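Local coordinates for hypothetical leucine rich repeat protein (Pseudoflavonifractor capillosus, PDB 4OJU), which is of unknown function but carries BspA-type leucine-rich repeats that probably bind other proteins, and holds magnesium ions, at residues A[92-97]-A[115-120]; A[107-112]-A[130-135]. All blocks are in the same frame, centred on the assembly; numbering follows the deposited sequence. Where two conformers were deposited one is given.

Contact 1 (A[92-97]-A[115-120]). With EDO (1,2-ethanediol), chain F.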
loop_
_atom_site.group_PDB
_atom_site.type_symbol
_atom_site.label_atom_id
_atom_site.label_comp_id
_atom_site.label_asym_id
_atom_site.label_seq_id
_atom_site.Cartn_x
_atom_site.Cartn_y
_atom_site.Cartn_z
ATOM N N SER A 92 12.047 13.820 6.040
ATOM C CA SER A 92 11.005 13.722 7.064
ATOM C C SER A 92 10.179 14.999 7.191
ATOM O O SER A 92 9.127 14.972 7.824
ATOM C CB SER A 92 11.623 13.386 8.419
ATOM O OG SER A 92 12.550 14.381 8.818
ATOM N N ASP A 93 10.651 16.122 6.626
ATOM C CA ASP A 93 9.963 17.400 6.818
ATOM C C ASP A 93 9.730 18.089 5.490
ATOM O O ASP A 93 10.670 18.538 4.843
ATOM C CB ASP A 93 10.798 18.288 7.769
ATOM C CG ASP A 93 10.235 19.661 8.121
ATOM O OD1 ASP A 93 9.000 19.860 7.979
ATOM O OD2 ASP A 93 11.018 20.520 8.592
ATOM N N VAL A 94 8.470 18.161 5.085
ATOM C CA VAL A 94 8.097 18.765 3.815
ATOM C C VAL A 94 7.209 19.975 4.096
ATOM O O VAL A 94 6.148 19.826 4.701
ATOM C CB VAL A 94 7.414 17.741 2.861
ATOM C CG1 VAL A 94 6.985 18.413 1.559
ATOM C CG2 VAL A 94 8.332 16.559 2.564
ATOM N N LYS A 95 7.656 21.167 3.676
ATOM C CA LYS A 95 6.839 22.369 3.777
ATOM C C LYS A 95 6.355 22.701 2.365
ATOM O O LYS A 95 7.162 23.050 1.489
ATOM C CB LYS A 95 7.595 23.528 4.432
ATOM C CG LYS A 95 6.811 24.857 4.492
ATOM C CD LYS A 95 5.538 24.810 5.353
ATOM N N LEU A 96 5.042 22.612 2.211
ATOM C CA LEU A 96 4.328 22.992 1.019
ATOM C C LEU A 96 3.701 24.330 1.329
ATOM O O LEU A 96 3.387 24.637 2.492
ATOM C CB LEU A 96 3.302 21.934 0.585
ATOM C CG LEU A 96 3.808 20.492 0.380
ATOM C CD1 LEU A 96 2.665 19.565 -0.004
ATOM C CD2 LEU A 96 4.873 20.432 -0.701
ATOM N N SER A 97 3.603 25.170 0.317
ATOM C CA SER A 97 3.107 26.515 0.489
ATOM C C SER A 97 1.822 26.714 -0.269
ATOM O O SER A 97 1.565 26.051 -1.273
ATOM C CB SER A 97 4.158 27.525 0.021
ATOM O OG SER A 97 5.344 27.474 0.801
ATOM N N LYS A 115 6.559 10.717 7.750
ATOM C CA LYS A 115 5.443 10.218 8.586
ATOM C C LYS A 115 4.156 11.036 8.452
ATOM O O LYS A 115 3.065 10.533 8.735
ATOM C CB LYS A 115 5.860 10.211 10.067
ATOM C CG LYS A 115 7.044 9.301 10.372
ATOM C CD LYS A 115 7.343 9.316 11.862
ATOM C CE LYS A 115 8.654 8.656 12.191
ATOM N NZ LYS A 115 8.788 8.413 13.649
ATOM N N GLU A 116 4.291 12.296 8.045
ATOM C CA GLU A 116 3.152 13.191 7.904
ATOM C C GLU A 116 3.420 14.202 6.816
ATOM O O GLU A 116 4.571 14.491 6.493
ATOM C CB GLU A 116 2.837 13.910 9.246
ATOM C CG GLU A 116 3.924 14.853 9.741
ATOM C CD GLU A 116 3.493 15.799 10.842
ATOM O OE1 GLU A 116 3.172 15.318 11.953
ATOM O OE2 GLU A 116 3.501 17.028 10.601
ATOM N N ILE A 117 2.348 14.774 6.285
ATOM C CA ILE A 117 2.439 15.854 5.318
ATOM C C ILE A 117 1.203 16.744 5.501
ATOM O O ILE A 117 0.112 16.262 5.866
ATOM C CB ILE A 117 2.635 15.328 3.861
ATOM C CG1 ILE A 117 3.195 16.451 2.942
ATOM C CG2 ILE A 117 1.349 14.664 3.293
ATOM C CD1 ILE A 117 3.854 16.022 1.641
ATOM N N THR A 118 1.398 18.043 5.300
ATOM C CA THR A 118 0.318 19.021 5.356
ATOM C C THR A 118 0.062 19.507 3.952
ATOM O O THR A 118 0.963 20.027 3.312
ATOM C CB THR A 118 0.630 20.147 6.332
ATOM O OG1 THR A 118 0.749 19.551 7.622
ATOM C CG2 THR A 118 -0.471 21.207 6.373
ATOM N N ILE A 119 -1.167 19.360 3.484
ATOM C CA ILE A 119 -1.562 19.759 2.142
ATOM C C ILE A 119 -2.163 21.153 2.186
ATOM O O ILE A 119 -3.155 21.380 2.877
ATOM C CB ILE A 119 -2.556 18.717 1.541
ATOM C CG1 ILE A 119 -2.004 17.275 1.548
ATOM C CG2 ILE A 119 -3.054 19.107 0.154
ATOM C CD1 ILE A 119 -0.663 16.982 0.786
ATOM N N PRO A 120 -1.609 22.090 1.399
ATOM C CA PRO A 120 -2.177 23.444 1.347
ATOM C C PRO A 120 -3.608 23.462 0.816
ATOM O O PRO A 120 -3.992 22.582 0.028
ATOM C CB PRO A 120 -1.248 24.160 0.365
ATOM C CG PRO A 120 0.019 23.401 0.435
ATOM C CD PRO A 120 -0.408 21.988 0.546
HETATM C C1 EDO F . 3.020 9.241 12.565
HETATM O O1 EDO F . 2.103 9.986 11.774
HETATM C C2 EDO F . 2.311 8.726 13.833
HETATM O O2 EDO F . 1.173 7.971 13.461
HETATM O O HOH W 1 6.317 16.593 6.525
HETATM O O HOH W 2 7.445 13.214 8.770
HETATM O O HOH W 3 3.296 21.386 4.082
#
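Leu96 and Pro120 are the two largest contributors to the buried surface, meeting at about a right angle: the Leu96 CB lies 3.6 Å from Pro120 CG, while its CD1 branch runs on past the proline ring. In the conformer described, CG is anti to the carbonyl carbon (chi1 -54°), which carries CD1 toward the neighbouring strand, where it comes 3.8 Å from Thr118 O and also meets the CD1 methyls of Ile117 and Ile119. Ile117, the next largest contributor, brings its CD1 against both Leu96 CD1 and Val94 CG1, the latter at 3.9 Å. The touching parts, 94-97 and 117-120, run 4° apart in direction, yet no direct hydrogen bond joins them. Water fills the gap instead: water 1 accepts from Val94 N at 3.0 Å and donates to Glu116 O at 2.7 Å, and water 3 links Leu96 N to Thr118 O in the same fashion. Water 2 ties Ser92 O to Lys115 N. Adjacent repeats are thus joined by apolar side chains and a row of bridging waters. Beyond them, strand 93-95 pairs with strand 70-72 and strand 116-119 with strand 138-141, while Ile103 of strand 102-103 packs against both Leu96 and Ile119.

Contact 2 (A[107-112]-A[130-135]). With MG (magnesium ion), chain H.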
loop_
_atom_site.group_PDB
_atom_site.type_symbol
_atom_site.label_atom_id
_atom_site.label_comp_id
_atom_site.label_asym_id
_atom_site.label_seq_id
_atom_site.Cartn_x
_atom_site.Cartn_y
_atom_site.Cartn_z
ATOM N N ALA A 107 5.129 11.575 -6.422
ATOM C CA ALA A 107 6.022 12.705 -6.092
ATOM C C ALA A 107 6.750 12.497 -4.751
ATOM O O ALA A 107 7.894 12.910 -4.615
ATOM C CB ALA A 107 5.231 14.006 -6.056
ATOM N N PHE A 108 6.111 11.813 -3.785
ATOM C CA PHE A 108 6.750 11.529 -2.492
ATOM C C PHE A 108 6.739 10.019 -2.271
ATOM O O PHE A 108 6.478 9.544 -1.164
ATOM C CB PHE A 108 6.022 12.284 -1.343
ATOM C CG PHE A 108 6.154 13.782 -1.462
ATOM C CD1 PHE A 108 7.288 14.434 -0.990
ATOM C CD2 PHE A 108 5.167 14.536 -2.089
ATOM C CE1 PHE A 108 7.418 15.820 -1.117
ATOM C CE2 PHE A 108 5.307 15.923 -2.232
ATOM C CZ PHE A 108 6.444 16.548 -1.768
ATOM N N ALA A 109 6.998 9.258 -3.336
ATOM C CA ALA A 109 6.947 7.798 -3.271
ATOM C C ALA A 109 8.161 7.181 -2.602
ATOM O O ALA A 109 9.281 7.672 -2.758
ATOM C CB ALA A 109 6.794 7.213 -4.667
ATOM N N SER A 110 7.941 6.074 -1.873
ATOM C CA SER A 110 9.002 5.317 -1.190
ATOM C C SER A 110 9.968 6.228 -0.364
ATOM O O SER A 110 11.198 6.114 -0.479
ATOM C CB SER A 110 9.782 4.495 -2.224
ATOM O OG SER A 110 10.757 3.637 -1.656
ATOM N N CYS A 111 9.390 7.156 0.423
ATOM C CA CYS A 111 10.080 8.064 1.355
ATOM C C CYS A 111 9.767 7.511 2.724
ATOM O O CYS A 111 8.789 7.914 3.354
ATOM C CB CYS A 111 9.580 9.503 1.193
ATOM S SG CYS A 111 10.109 10.297 -0.337
ATOM N N ASP A 112 10.564 6.570 3.169
ATOM C CA ASP A 112 10.263 5.787 4.362
ATOM C C ASP A 112 10.395 6.540 5.683
ATOM O O ASP A 112 9.846 6.056 6.668
ATOM C CB ASP A 112 11.092 4.493 4.364
ATOM C CG ASP A 112 10.813 3.595 3.161
ATOM O OD1 ASP A 112 9.725 3.750 2.525
ATOM O OD2 ASP A 112 11.633 2.694 2.897
ATOM N N PHE A 130 2.143 9.213 -2.559
ATOM C CA PHE A 130 2.756 8.609 -1.374
ATOM C C PHE A 130 2.909 7.089 -1.433
ATOM O O PHE A 130 3.262 6.475 -0.418
ATOM C CB PHE A 130 1.909 9.007 -0.161
ATOM C CG PHE A 130 1.531 10.484 -0.194
ATOM C CD1 PHE A 130 2.503 11.471 -0.074
ATOM C CD2 PHE A 130 0.199 10.877 -0.291
ATOM C CE1 PHE A 130 2.157 12.826 -0.108
ATOM C CE2 PHE A 130 -0.144 12.228 -0.323
ATOM C CZ PHE A 130 0.839 13.192 -0.240
ATOM N N ARG A 131 2.723 6.488 -2.621
ATOM C CA ARG A 131 2.851 5.036 -2.787
ATOM C C ARG A 131 4.197 4.546 -2.256
ATOM O O ARG A 131 5.216 5.201 -2.500
ATOM C CB ARG A 131 2.694 4.632 -4.259
ATOM C CG ARG A 131 2.394 3.135 -4.448
ATOM C CD ARG A 131 1.961 2.886 -5.873
ATOM N NE ARG A 131 1.761 1.465 -6.151
ATOM C CZ ARG A 131 1.433 0.977 -7.347
ATOM N NH1 ARG A 131 1.223 1.792 -8.368
ATOM N NH2 ARG A 131 1.292 -0.328 -7.519
ATOM N N TRP A 132 4.178 3.433 -1.484
ATOM C CA TRP A 132 5.344 2.753 -0.884
ATOM C C TRP A 132 5.994 3.556 0.249
ATOM O O TRP A 132 6.966 3.081 0.834
ATOM C CB TRP A 132 6.428 2.367 -1.941
ATOM C CG TRP A 132 5.880 1.679 -3.155
ATOM C CD1 TRP A 132 5.125 0.546 -3.187
ATOM C CD2 TRP A 132 5.990 2.128 -4.515
ATOM N NE1 TRP A 132 4.765 0.254 -4.485
ATOM C CE2 TRP A 132 5.293 1.200 -5.321
ATOM C CE3 TRP A 132 6.639 3.212 -5.137
ATOM C CZ2 TRP A 132 5.181 1.347 -6.710
ATOM C CZ3 TRP A 132 6.579 3.322 -6.519
ATOM C CH2 TRP A 132 5.838 2.406 -7.289
ATOM N N SER A 133 5.500 4.752 0.557
ATOM C CA SER A 133 6.052 5.490 1.687
ATOM C C SER A 133 5.383 4.921 2.944
ATOM O O SER A 133 4.278 5.338 3.314
ATOM C CB SER A 133 5.835 6.989 1.538
ATOM O OG SER A 133 6.584 7.455 0.432
ATOM N N ASN A 134 6.076 3.931 3.542
ATOM C CA ASN A 134 5.734 3.091 4.691
ATOM C C ASN A 134 5.029 3.845 5.841
ATOM O O ASN A 134 3.901 3.488 6.192
ATOM C CB ASN A 134 7.012 2.357 5.228
ATOM C CG ASN A 134 7.693 1.370 4.265
ATOM O OD1 ASN A 134 7.267 1.145 3.126
ATOM N ND2 ASN A 134 8.743 0.689 4.733
ATOM N N ALA A 135 5.662 4.892 6.393
ATOM C CA ALA A 135 5.135 5.583 7.565
ATOM C C ALA A 135 4.152 6.726 7.289
ATOM O O ALA A 135 3.676 7.332 8.246
ATOM C CB ALA A 135 6.292 6.112 8.394
HETATM MG MG MG H . 11.641 1.094 1.362
HETATM O O HOH W 4 10.104 1.965 0.279
HETATM O O HOH W 5 6.811 6.988 4.886
HETATM O O HOH W 6 13.275 2.017 0.577
HETATM O O HOH W 7 13.206 -0.067 2.503
HETATM O O HOH W 8 10.236 -0.265 2.327
#
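Ser133 reaches across to the 107-112 loop through OG, which donates to Phe108 O at 2.6 Å, in the carbonyl plane, and accepts from Cys111 N at 2.8 Å in an almost straight bond (174°). The side chain stands with OG beside its own backbone N (chi1 -66°), which turns the oxygen into the bend of the other loop. An alanine here would remove both bonds and is likely to leave the Phe108 carbonyl and the Cys111 amide without these mates. Ser110 N adds a backbone bond to Arg131 O at 2.9 Å. On one flank Phe108 and Phe130 run alongside each other in the same direction, with Phe130 CD1 3.8 Å from Phe108 CB. On another, Trp132 approaches Ala109 CB obliquely through CE3. The Asp112 carboxylate and the Asn134 amide are stacked, their planes 18° apart. Asp112 OD2 binds magnesium at 2.2 Å, and OD1 accepts from water 4, itself a metal ligand held by Ser110 OG; Glu105 of the third subunit completes the site. Matching loops of successive repeats, one containing a type II turn from Phe130 to Ser133, stack as in a leucine-rich-repeat solenoid, with Asp112 contributing to an intersubunit magnesium site.

Along the chain the segments alternate, 92-97, 107-112, 115-120 and 130-135, so each contact joins one repeat to the next, its two segments offset by 23 positions. Their centres lie about 13 Å apart: contact 1 is on the strands 93-95 and 116-119, contact 2 in the loops that follow strands 102-103 and 125-127. The two share a hydrophobic interior, where Val94 CG1 packs 3.8 Å from Phe108 CE1 and Ile117 CG2 lies 3.9 Å from Phe130 CZ. Stacked strands and stacked loops are therefore two sides of the same solenoid coils, within the BspA-type repeat region. Contact 2 also meets the third subunit at magnesium, linking repeat stacking to assembly in the crystal structure.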